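Local coordinates for xyloglucanase (Paenibacillus pabuli, PDB 2JEP), which cleaves internal beta-1,4-glucosidic bonds in the backbone of xyloglucan, a plant cell-wall polysaccharide, as a glycoside hydrolase of family 5, at residues F324-K329 with V338-Y343; G58-T63 with L93-S98; A219-V224 with Q256-I261; A152-Y157 with L199-Q204. All coordinates share one frame; numbering follows the deposited sequence.

Contact 1 of 4, residues F324-K329 with V338-Y343; sequences FGSIDK and VYRAAY
Arg340 NH1 donates to the backbone O of Ser326 at 3.0 Å, nearly straight (166° at the hydrogen) and within the guanidinium plane. The bond ties the loop that leaves barrel strand 319-324 to helix 336-353, the helix that follows it in the (beta/alpha)8 fold of this enzyme. A bend at chi3 (-61°) turns the guanidinium along the loop, and the CD of Arg340 lies 3.2 Å from Ile327 O. Over one guanidinium face sit the CA and backbone N of Asp328. The carboxylate of Asp328 is stacked on the guanidinium with the two planes 26° apart, and OD2 is 3.8 Å from NH2 of Arg340, a long salt bridge of charges alone, since OD2 lies well out of the guanidinium plane and no N-H points at it. The charged groups have firmer partners close by in sequence: Thr330 OG1 for Asp328 OD1, Asn337 OD1 for Arg340 NE. Ser326 OG lies over the stem of the arginine, 3.3 Å from Arg340 CG, and shares a water with Arg340 O, 2.8 Å from each oxygen. One helical turn on, Tyr343 reaches the loop with its ring and sends its OH to Ser267 O, while Trp282 and Phe271 meet the ring edge-to-face. Gly325 O, buried here and without a polar partner, lies obliquely to that ring, 3.6 Å from Tyr343 CE2.

Contact 2 of 4, residues G58-T63 with L93-S98; sequences GTPNET and LNNIGS
Pro60 and Asn95 approach each other from opposite directions: the CD and CG of the proline ring meet the carboxamide, with Pro60 CD 3.7 Å from Asn95 ND2. Thr59 crosses Asn95 at about a right angle, its methyl CG2 4.0 Å from Asn95 OD1. The first torsion of the asparagine (-69°) sets CG anti to its carbonyl carbon, which carries the amide across to the proline. A water 2.8 Å from Asn95 ND2 donates to Pro60 O and so closes the same pairing through solvent. These side-chain contacts hold for the conformer described, since Asn95 and Asn94 each have a second one. The contact joins the small antiparallel hairpin 55-60 to the loop that follows barrel strand 85-88 of the (beta/alpha)8 fold, where that loop makes a short 3-10 turn. Asn94 N donates to Gly58 O at 2.9 Å, nearly in line with the carbonyl, and Leu93 CB packs 3.2 Å from the same oxygen. At the backbone angles of Gly58 a CB would be jammed against the carbonyl O of the residue before. Trp108 of helix 106-120 touches both Pro60 and Asn95. A second water, 2.6 Å from Thr59 OG1, accepts from Asn94 ND2 in the conformer described.

Contact 3 of 4, residues A219-V224 with Q256-I261; sequences ARWLLV and QKRIMI. With EDO (1,2-ethanediol), chain D.
A bend at chi2 of Arg258 (-67°) folds its chain back over Trp221, whose own chi1 of -68° lays the indole alongside the neighbouring strand. The pair stands where strands 222-225 and 259-265 begin, adjacent parallel strands of the (beta/alpha)8 barrel joined as a beta-alpha-beta unit. Arg258 CD sits over the six-membered ring, 3.6 Å from its centroid, in a CH-pi contact, and the guanidinium continues over CZ2 of Trp221 with its plane only 13° from that of the indole. On the opposite face the methyl CE of Met260 lies 3.7 Å from Trp221 CD2, and its sulfur makes an oblique Met-aromatic contact. Were Trp221 replaced by an alanine, Arg258 CD and Met260 CE would probably lose the flat surface between them, leaving a gap and the Met260 methyl freer to turn. Backbone hydrogen bonds of the parallel pair follow: Leu222 N to Arg258 O (3.1 Å), Met260 N to Leu222 O (2.8 Å) and Val224 N to Met260 O (2.9 Å). Leu222, Val224, Ile259 and Ile261 share one face of the sheet, where helix 193-211 covers the first two; Leu223 and Met260 occupy the other. Arg258 NH1 donates to Lys257 O and Gln256 OE1; an ethanediol, probably from the crystallisation liquor, accepts from Arg258 NH2 through O2 at 3.1 Å.

Contact 4 of 4, residues A152-Y157 with L199-Q204; sequences AIKEKY and LNAYNQ
Tyr157 points the edge of its ring at the backbone of the other helix: CE2 is 3.2 Å from Tyr202 O, which lies at the ring edge, near the Tyr157 ring plane. The same CE2 is 3.8 Å from Tyr202 CB, and the two rings meet obliquely, centroids 5.8 Å apart and planes at 49°. With chi1 at -54°, the Tyr202 ring swings back toward the start of helix 150-167. There it takes Lys154 CG at its edge, 4.0 Å from CE1 of Tyr202, and Ile153 CG2 near its hydroxyl end. The extended Lys154 chain runs on across Ala201, its CE 3.8 Å from Ala201 CB. No direct hydrogen bond joins the two segments. Both phenols are held from outside: Tyr202 OH by Gln150 OE1, Tyr157 OH by Ser179 O, while Trp161 meets the Tyr157 ring edge-to-face. A leucine at the Tyr157 position would probably leave Ser179 O without this phenol partner and open a gap beside Tyr202 CB. The segment axes approach to 10.5 Å and run 25° from parallel, as befits helices 150-167 and 193-211, consecutive members of the outer helical layer of a (beta/alpha)8 barrel.

Contacts 2, 3 and 4 form a connected series. Ile96 of contact 2 packs on Lys156 of contact 4 (CD1 to CE, 3.9 Å), and Val224 CB of contact 3 lies 3.5 Å from Asn203 OD1 of contact 4, so helix 150-167 meets the loop of contact 2 and helix 193-211 the barrel strand of contact 3. Contact 1 stands apart, with its centre about 30 Å from that of contact 3 and 36 Å from that of contact 4, across the chain's centre from both. The Ile327 side chain is about 9 Å from the bound calcium. In family 5 the catalytic glutamates end the fourth and seventh barrel strands; contact 1, starting where strand 319-324 ends, probably lies near the cleft.

Contact 1 of 4, residues F324-K329 with V338-Y343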
# COMPACT_ATOMS: atom_id res chain seq x y z
N PHE A 324 4.32 6.01 -1.15
CA PHE A 324 4.72 7.40 -1.26
C PHE A 324 5.70 7.49 -2.43
O PHE A 324 6.32 6.50 -2.81
CB PHE A 324 5.39 7.93 0.02
CG PHE A 324 6.79 7.41 0.24
CD1 PHE A 324 7.00 6.21 0.86
CD2 PHE A 324 7.89 8.15 -0.15
CE1 PHE A 324 8.28 5.73 1.03
CE2 PHE A 324 9.16 7.66 0.03
CZ PHE A 324 9.37 6.46 0.61
N GLY A 325 5.91 8.70 -2.96
CA GLY A 325 6.88 8.92 -4.01
C GLY A 325 6.53 10.11 -4.86
O GLY A 325 5.47 10.75 -4.68
N SER A 326 7.41 10.41 -5.82
CA SER A 326 7.22 11.53 -6.73
C SER A 326 7.61 11.16 -8.15
O SER A 326 8.57 10.41 -8.37
CB SER A 326 7.96 12.77 -6.24
OG SER A 326 9.35 12.55 -6.12
N ILE A 327 6.85 11.69 -9.10
CA ILE A 327 7.06 11.33 -10.49
C ILE A 327 8.24 12.07 -11.13
O ILE A 327 8.57 13.21 -10.78
CB ILE A 327 5.79 11.55 -11.35
CG1 ILE A 327 5.36 13.03 -11.42
CG2 ILE A 327 4.69 10.63 -10.85
CD1 ILE A 327 4.25 13.28 -12.37
N ASP A 328 8.83 11.42 -12.14
CA ASP A 328 10.01 11.94 -12.83
C ASP A 328 9.65 13.11 -13.72
O ASP A 328 8.99 12.94 -14.75
CB ASP A 328 10.64 10.81 -13.63
CG ASP A 328 11.95 11.18 -14.32
OD1 ASP A 328 12.20 12.38 -14.52
OD2 ASP A 328 12.69 10.21 -14.65
N LYS A 329 10.12 14.29 -13.32
CA LYS A 329 9.89 15.55 -14.06
C LYS A 329 11.20 16.11 -14.61
O LYS A 329 11.28 17.30 -14.89
CB LYS A 329 9.14 16.58 -13.20
CG LYS A 329 7.75 16.13 -12.83
CD LYS A 329 6.98 17.20 -12.11
CE LYS A 329 5.62 16.73 -11.67
NZ LYS A 329 4.74 17.88 -11.27
N VAL A 338 17.07 15.97 -7.78
CA VAL A 338 17.50 16.46 -6.48
C VAL A 338 16.33 16.47 -5.52
O VAL A 338 16.45 16.08 -4.36
CB VAL A 338 18.09 17.91 -6.60
CG1 VAL A 338 18.41 18.51 -5.24
CG2 VAL A 338 19.34 17.92 -7.53
N TYR A 339 15.18 16.92 -6.01
CA TYR A 339 13.98 17.04 -5.17
C TYR A 339 13.24 15.75 -4.95
O TYR A 339 12.65 15.56 -3.89
CB TYR A 339 13.07 18.21 -5.67
CG TYR A 339 13.95 19.42 -5.84
CD1 TYR A 339 14.56 19.98 -4.73
CD2 TYR A 339 14.36 19.83 -7.10
CE1 TYR A 339 15.50 20.96 -4.85
CE2 TYR A 339 15.30 20.84 -7.23
CZ TYR A 339 15.88 21.38 -6.10
OH TYR A 339 16.86 22.36 -6.18
N ARG A 340 13.26 14.86 -5.95
CA ARG A 340 12.70 13.54 -5.71
C ARG A 340 13.46 12.82 -4.61
O ARG A 340 12.87 12.16 -3.76
CB ARG A 340 12.68 12.73 -7.01
CG ARG A 340 11.81 13.39 -8.09
CD ARG A 340 11.18 12.39 -9.04
NE ARG A 340 12.20 11.63 -9.74
CZ ARG A 340 12.04 10.39 -10.24
NH1 ARG A 340 10.92 9.69 -10.09
NH2 ARG A 340 13.04 9.85 -10.89
N ALA A 341 14.78 12.95 -4.61
CA ALA A 341 15.58 12.41 -3.55
C ALA A 341 15.26 13.10 -2.23
O ALA A 341 15.06 12.42 -1.22
CB ALA A 341 17.07 12.54 -3.88
N ALA A 342 15.24 14.44 -2.21
CA ALA A 342 14.96 15.16 -0.95
C ALA A 342 13.61 14.77 -0.37
O ALA A 342 13.48 14.59 0.85
CB ALA A 342 15.06 16.67 -1.17
N TYR A 343 12.61 14.67 -1.23
CA TYR A 343 11.25 14.29 -0.80
C TYR A 343 11.26 12.87 -0.25
O TYR A 343 10.71 12.61 0.81
CB TYR A 343 10.31 14.37 -1.99
CG TYR A 343 8.86 14.11 -1.75
CD1 TYR A 343 8.10 14.99 -1.03
CD2 TYR A 343 8.24 13.00 -2.25
CE1 TYR A 343 6.77 14.80 -0.84
CE2 TYR A 343 6.90 12.77 -2.05
CZ TYR A 343 6.14 13.68 -1.35
OH TYR A 343 4.80 13.43 -1.18
O HOH W 1 10.40 10.82 -4.22

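Contact 2 of 4, residues G58-T63 with L93-S98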
# COMPACT_ATOMS: atom_id res chain seq x y z
N GLY A 58 -11.23 -5.75 -17.28
CA GLY A 58 -11.63 -6.63 -16.23
C GLY A 58 -10.78 -7.84 -15.89
O GLY A 58 -11.06 -8.49 -14.89
N THR A 59 -9.75 -8.16 -16.67
CA THR A 59 -8.95 -9.35 -16.39
C THR A 59 -7.54 -8.98 -15.93
O THR A 59 -6.81 -8.31 -16.66
CB THR A 59 -8.84 -10.33 -17.58
OG1 THR A 59 -10.15 -10.82 -17.90
CG2 THR A 59 -7.95 -11.51 -17.22
N PRO A 60 -7.18 -9.38 -14.71
CA PRO A 60 -5.83 -9.05 -14.25
C PRO A 60 -4.77 -9.74 -15.11
O PRO A 60 -4.97 -10.84 -15.61
CB PRO A 60 -5.78 -9.62 -12.84
CG PRO A 60 -7.18 -9.82 -12.43
CD PRO A 60 -7.95 -10.08 -13.67
N ASN A 61 -3.63 -9.09 -15.28
CA ASN A 61 -2.53 -9.63 -16.07
C ASN A 61 -1.33 -8.78 -15.73
O ASN A 61 -1.36 -7.56 -15.93
CB ASN A 61 -2.91 -9.57 -17.55
CG ASN A 61 -1.81 -10.05 -18.48
OD1 ASN A 61 -0.63 -9.81 -18.24
ND2 ASN A 61 -2.20 -10.72 -19.55
N GLU A 62 -0.31 -9.41 -15.16
CA GLU A 62 0.80 -8.67 -14.61
C GLU A 62 1.65 -7.94 -15.65
O GLU A 62 2.47 -7.10 -15.26
CB GLU A 62 1.69 -9.54 -13.73
CG GLU A 62 2.58 -10.50 -14.47
CD GLU A 62 3.12 -11.56 -13.60
OE1 GLU A 62 2.39 -12.56 -13.34
OE2 GLU A 62 4.27 -11.41 -13.13
N THR A 63 1.44 -8.23 -16.93
CA THR A 63 2.13 -7.52 -18.00
C THR A 63 1.29 -6.45 -18.68
O THR A 63 1.76 -5.81 -19.62
CB THR A 63 2.62 -8.48 -19.07
OG1 THR A 63 1.50 -9.10 -19.73
CG2 THR A 63 3.58 -9.51 -18.48
N LEU A 93 -10.87 -9.13 -9.72
CA LEU A 93 -11.75 -8.69 -10.81
C LEU A 93 -12.43 -9.92 -11.46
O LEU A 93 -13.03 -10.73 -10.75
CB LEU A 93 -11.00 -7.78 -11.78
CG LEU A 93 -10.40 -6.50 -11.18
CD1 LEU A 93 -9.45 -5.82 -12.16
CD2 LEU A 93 -11.49 -5.56 -10.77
N ASN A 94 -12.32 -10.07 -12.79
CA ASN A 94 -13.11 -11.12 -13.41
C ASN A 94 -12.49 -12.53 -13.20
O ASN A 94 -13.09 -13.52 -13.63
CB ASN A 94 -13.44 -10.79 -14.89
CG ASN A 94 -14.36 -9.53 -15.08
OD1 ASN A 94 -15.07 -9.09 -14.16
ND2 ASN A 94 -14.36 -8.98 -16.29
N ASN A 95 -11.36 -12.62 -12.50
CA ASN A 95 -10.88 -13.91 -12.03
C ASN A 95 -11.65 -14.44 -10.82
O ASN A 95 -11.34 -15.53 -10.35
CB ASN A 95 -9.38 -13.89 -11.74
CG ASN A 95 -8.56 -13.77 -12.99
OD1 ASN A 95 -9.09 -13.83 -14.11
ND2 ASN A 95 -7.24 -13.66 -12.82
N ILE A 96 -12.63 -13.68 -10.34
CA ILE A 96 -13.57 -14.16 -9.33
C ILE A 96 -14.78 -14.67 -10.08
O ILE A 96 -15.37 -13.94 -10.87
CB ILE A 96 -14.01 -13.05 -8.36
CG1 ILE A 96 -12.79 -12.37 -7.73
CG2 ILE A 96 -14.92 -13.64 -7.32
CD1 ILE A 96 -13.13 -11.03 -7.12
N GLY A 97 -15.16 -15.91 -9.80
CA GLY A 97 -16.31 -16.53 -10.46
C GLY A 97 -17.65 -16.06 -9.92
O GLY A 97 -17.75 -15.12 -9.12
N SER A 98 -18.69 -16.74 -10.35
CA SER A 98 -20.05 -16.28 -10.08
C SER A 98 -20.46 -16.62 -8.66
O SER A 98 -19.89 -17.49 -8.00
CB SER A 98 -21.01 -16.92 -11.08
OG SER A 98 -20.99 -18.30 -10.86
O HOH W 2 -12.50 -9.75 -18.09
O HOH W 3 -5.04 -13.49 -14.48

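Contact 3 of 4, residues A219-V224 with Q256-I261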
# COMPACT_ATOMS: atom_id res chain seq x y z
N ALA A 219 -3.32 -15.38 13.80
CA ALA A 219 -2.30 -14.64 14.55
C ALA A 219 -1.58 -13.56 13.78
O ALA A 219 -0.94 -12.71 14.38
CB ALA A 219 -1.26 -15.63 15.12
N ARG A 220 -1.64 -13.59 12.45
CA ARG A 220 -0.79 -12.71 11.65
C ARG A 220 -1.24 -11.24 11.73
O ARG A 220 -2.36 -10.93 12.13
CB ARG A 220 -0.69 -13.18 10.22
CG ARG A 220 -1.84 -12.82 9.34
CD ARG A 220 -1.60 -13.17 7.86
NE ARG A 220 -1.54 -14.61 7.65
CZ ARG A 220 -0.44 -15.35 7.60
NH1 ARG A 220 0.76 -14.83 7.66
NH2 ARG A 220 -0.57 -16.66 7.52
N TRP A 221 -0.35 -10.35 11.31
CA TRP A 221 -0.70 -8.95 11.20
C TRP A 221 -1.60 -8.70 10.00
O TRP A 221 -1.38 -9.22 8.90
CB TRP A 221 0.57 -8.12 11.07
CG TRP A 221 1.38 -8.10 12.31
CD1 TRP A 221 2.41 -8.94 12.65
CD2 TRP A 221 1.24 -7.18 13.39
NE1 TRP A 221 2.90 -8.61 13.88
CE2 TRP A 221 2.20 -7.53 14.37
CE3 TRP A 221 0.37 -6.13 13.65
CZ2 TRP A 221 2.34 -6.83 15.57
CZ3 TRP A 221 0.51 -5.44 14.86
CH2 TRP A 221 1.48 -5.80 15.79
N LEU A 222 -2.61 -7.86 10.21
CA LEU A 222 -3.57 -7.47 9.19
C LEU A 222 -3.59 -5.95 9.09
O LEU A 222 -3.71 -5.26 10.10
CB LEU A 222 -4.96 -7.96 9.58
CG LEU A 222 -5.10 -9.47 9.85
CD1 LEU A 222 -6.54 -9.80 10.25
CD2 LEU A 222 -4.67 -10.28 8.66
N LEU A 223 -3.48 -5.45 7.86
CA LEU A 223 -3.36 -4.02 7.58
C LEU A 223 -4.68 -3.52 6.98
O LEU A 223 -5.18 -4.13 6.04
CB LEU A 223 -2.22 -3.81 6.58
CG LEU A 223 -1.93 -2.41 6.03
CD1 LEU A 223 -1.53 -1.48 7.18
CD2 LEU A 223 -0.86 -2.43 4.98
N VAL A 224 -5.23 -2.45 7.56
CA VAL A 224 -6.50 -1.89 7.13
C VAL A 224 -6.36 -0.38 6.93
O VAL A 224 -5.70 0.30 7.72
CB VAL A 224 -7.66 -2.19 8.12
CG1 VAL A 224 -7.82 -3.70 8.26
CG2 VAL A 224 -7.45 -1.54 9.49
N GLN A 256 -2.25 -6.26 23.38
CA GLN A 256 -1.60 -5.95 22.09
C GLN A 256 -2.57 -6.04 20.95
O GLN A 256 -3.65 -6.63 21.08
CB GLN A 256 -0.46 -6.92 21.81
CG GLN A 256 0.72 -6.73 22.76
CD GLN A 256 1.89 -7.62 22.45
OE1 GLN A 256 1.95 -8.26 21.40
NE2 GLN A 256 2.81 -7.72 23.41
N LYS A 257 -2.20 -5.37 19.85
CA LYS A 257 -2.95 -5.43 18.59
C LYS A 257 -2.23 -6.33 17.60
O LYS A 257 -1.01 -6.48 17.66
CB LYS A 257 -3.08 -4.04 17.97
CG LYS A 257 -3.44 -2.92 18.93
CD LYS A 257 -4.76 -3.15 19.60
CE LYS A 257 -5.16 -1.98 20.49
NZ LYS A 257 -4.36 -1.91 21.74
N ARG A 258 -3.00 -6.93 16.68
CA ARG A 258 -2.39 -7.52 15.48
C ARG A 258 -3.05 -6.92 14.24
O ARG A 258 -3.26 -7.58 13.21
CB ARG A 258 -2.47 -9.05 15.46
CG ARG A 258 -1.46 -9.71 16.42
CD ARG A 258 -0.02 -9.49 15.97
NE ARG A 258 0.95 -10.16 16.83
CZ ARG A 258 1.37 -9.67 18.00
NH1 ARG A 258 0.97 -8.49 18.47
NH2 ARG A 258 2.21 -10.38 18.72
N ILE A 259 -3.37 -5.63 14.37
CA ILE A 259 -3.90 -4.84 13.26
C ILE A 259 -3.01 -3.62 13.09
O ILE A 259 -2.55 -3.03 14.06
CB ILE A 259 -5.37 -4.44 13.48
CG1 ILE A 259 -6.24 -5.69 13.52
CG2 ILE A 259 -5.85 -3.48 12.38
CD1 ILE A 259 -7.63 -5.43 13.96
N MET A 260 -2.72 -3.30 11.83
CA MET A 260 -1.93 -2.12 11.44
C MET A 260 -2.83 -1.22 10.61
O MET A 260 -3.79 -1.70 9.99
CB MET A 260 -0.76 -2.52 10.53
CG MET A 260 0.08 -3.66 11.00
SD MET A 260 1.30 -4.09 9.75
CE MET A 260 2.58 -4.89 10.76
N ILE A 261 -2.50 0.07 10.55
CA ILE A 261 -3.31 1.06 9.83
C ILE A 261 -2.53 1.60 8.63
O ILE A 261 -1.37 1.96 8.74
CB ILE A 261 -3.70 2.24 10.74
CG1 ILE A 261 -4.32 1.76 12.06
CG2 ILE A 261 -4.67 3.18 10.04
CD1 ILE A 261 -5.57 0.87 11.90
C1 EDO D . 1.65 -14.31 18.91
O1 EDO D . 1.23 -14.87 17.65
C2 EDO D . 3.18 -14.24 18.92
O2 EDO D . 3.62 -13.10 18.16
O HOH W 4 1.39 -12.83 15.72

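Contact 4 of 4, residues A152-Y157 with L199-Q204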
# COMPACT_ATOMS: atom_id res chain seq x y z
N ALA A 152 -24.44 -8.38 -1.61
CA ALA A 152 -23.63 -9.16 -2.53
C ALA A 152 -22.18 -8.73 -2.44
O ALA A 152 -21.29 -9.57 -2.50
CB ALA A 152 -24.15 -9.03 -3.96
N ILE A 153 -21.91 -7.43 -2.35
CA ILE A 153 -20.51 -6.99 -2.22
C ILE A 153 -19.85 -7.63 -1.00
O ILE A 153 -18.73 -8.15 -1.07
CB ILE A 153 -20.41 -5.47 -2.14
CG1 ILE A 153 -20.85 -4.83 -3.48
CG2 ILE A 153 -19.01 -5.02 -1.75
CD1 ILE A 153 -21.09 -3.29 -3.38
N LYS A 154 -20.54 -7.58 0.14
CA LYS A 154 -19.98 -8.10 1.37
C LYS A 154 -19.80 -9.60 1.35
O LYS A 154 -18.79 -10.11 1.89
CB LYS A 154 -20.84 -7.69 2.56
CG LYS A 154 -20.75 -6.20 2.86
CD LYS A 154 -21.77 -5.79 3.92
CE LYS A 154 -21.62 -4.36 4.32
NZ LYS A 154 -22.59 -4.01 5.41
N GLU A 155 -20.74 -10.32 0.74
CA GLU A 155 -20.59 -11.75 0.66
C GLU A 155 -19.47 -12.16 -0.29
O GLU A 155 -18.70 -13.06 -0.00
CB GLU A 155 -21.92 -12.39 0.23
CG GLU A 155 -21.92 -13.90 0.09
CD GLU A 155 -21.73 -14.67 1.36
OE1 GLU A 155 -21.96 -14.11 2.45
OE2 GLU A 155 -21.39 -15.90 1.24
N LYS A 156 -19.38 -11.50 -1.43
CA LYS A 156 -18.30 -11.74 -2.37
C LYS A 156 -16.96 -11.48 -1.71
O LYS A 156 -16.02 -12.26 -1.83
CB LYS A 156 -18.48 -10.85 -3.59
CG LYS A 156 -17.46 -11.02 -4.71
CD LYS A 156 -17.92 -10.26 -5.96
CE LYS A 156 -16.93 -10.33 -7.10
NZ LYS A 156 -17.54 -9.72 -8.34
N TYR A 157 -16.86 -10.35 -1.02
CA TYR A 157 -15.63 -9.99 -0.32
C TYR A 157 -15.22 -11.04 0.72
O TYR A 157 -14.05 -11.45 0.80
CB TYR A 157 -15.82 -8.61 0.31
CG TYR A 157 -14.62 -8.02 0.99
CD1 TYR A 157 -13.53 -7.56 0.26
CD2 TYR A 157 -14.60 -7.85 2.37
CE1 TYR A 157 -12.47 -6.94 0.87
CE2 TYR A 157 -13.53 -7.24 2.99
CZ TYR A 157 -12.46 -6.78 2.25
OH TYR A 157 -11.39 -6.18 2.90
N LEU A 199 -17.23 0.95 4.40
CA LEU A 199 -15.78 0.72 4.45
C LEU A 199 -15.40 0.00 5.75
O LEU A 199 -14.67 -0.98 5.74
CB LEU A 199 -15.04 2.07 4.31
CG LEU A 199 -13.53 2.05 4.16
CD1 LEU A 199 -13.06 3.38 3.58
CD2 LEU A 199 -12.81 1.76 5.47
N ASN A 200 -15.89 0.53 6.87
CA ASN A 200 -15.59 -0.08 8.17
C ASN A 200 -16.11 -1.51 8.23
O ASN A 200 -15.47 -2.40 8.80
CB ASN A 200 -16.19 0.74 9.31
CG ASN A 200 -15.58 2.12 9.48
OD1 ASN A 200 -14.36 2.30 9.34
ND2 ASN A 200 -16.42 3.09 9.87
N ALA A 201 -17.28 -1.74 7.62
CA ALA A 201 -17.84 -3.09 7.58
C ALA A 201 -16.93 -4.03 6.81
O ALA A 201 -16.73 -5.17 7.21
CB ALA A 201 -19.25 -3.08 7.00
N TYR A 202 -16.38 -3.57 5.68
CA TYR A 202 -15.45 -4.41 4.92
C TYR A 202 -14.25 -4.76 5.81
O TYR A 202 -13.83 -5.91 5.87
CB TYR A 202 -14.97 -3.75 3.62
CG TYR A 202 -16.04 -3.25 2.67
CD1 TYR A 202 -17.33 -3.76 2.68
CD2 TYR A 202 -15.75 -2.26 1.73
CE1 TYR A 202 -18.29 -3.27 1.84
CE2 TYR A 202 -16.71 -1.76 0.88
CZ TYR A 202 -17.99 -2.26 0.93
OH TYR A 202 -18.94 -1.73 0.10
N ASN A 203 -13.68 -3.76 6.48
CA ASN A 203 -12.51 -4.08 7.32
C ASN A 203 -12.87 -5.12 8.39
O ASN A 203 -12.07 -6.01 8.66
CB ASN A 203 -11.94 -2.83 8.00
CG ASN A 203 -11.07 -2.00 7.07
OD1 ASN A 203 -10.47 -2.52 6.14
ND2 ASN A 203 -10.95 -0.69 7.35
N GLN A 204 -14.05 -5.00 8.98
CA GLN A 204 -14.47 -5.95 10.03
C GLN A 204 -14.66 -7.36 9.47
O GLN A 204 -14.25 -8.35 10.07
CB GLN A 204 -15.73 -5.46 10.72
CG GLN A 204 -16.07 -6.29 11.96
CD GLN A 204 -14.99 -6.14 13.02
OE1 GLN A 204 -14.83 -5.05 13.60
NE2 GLN A 204 -14.21 -7.20 13.24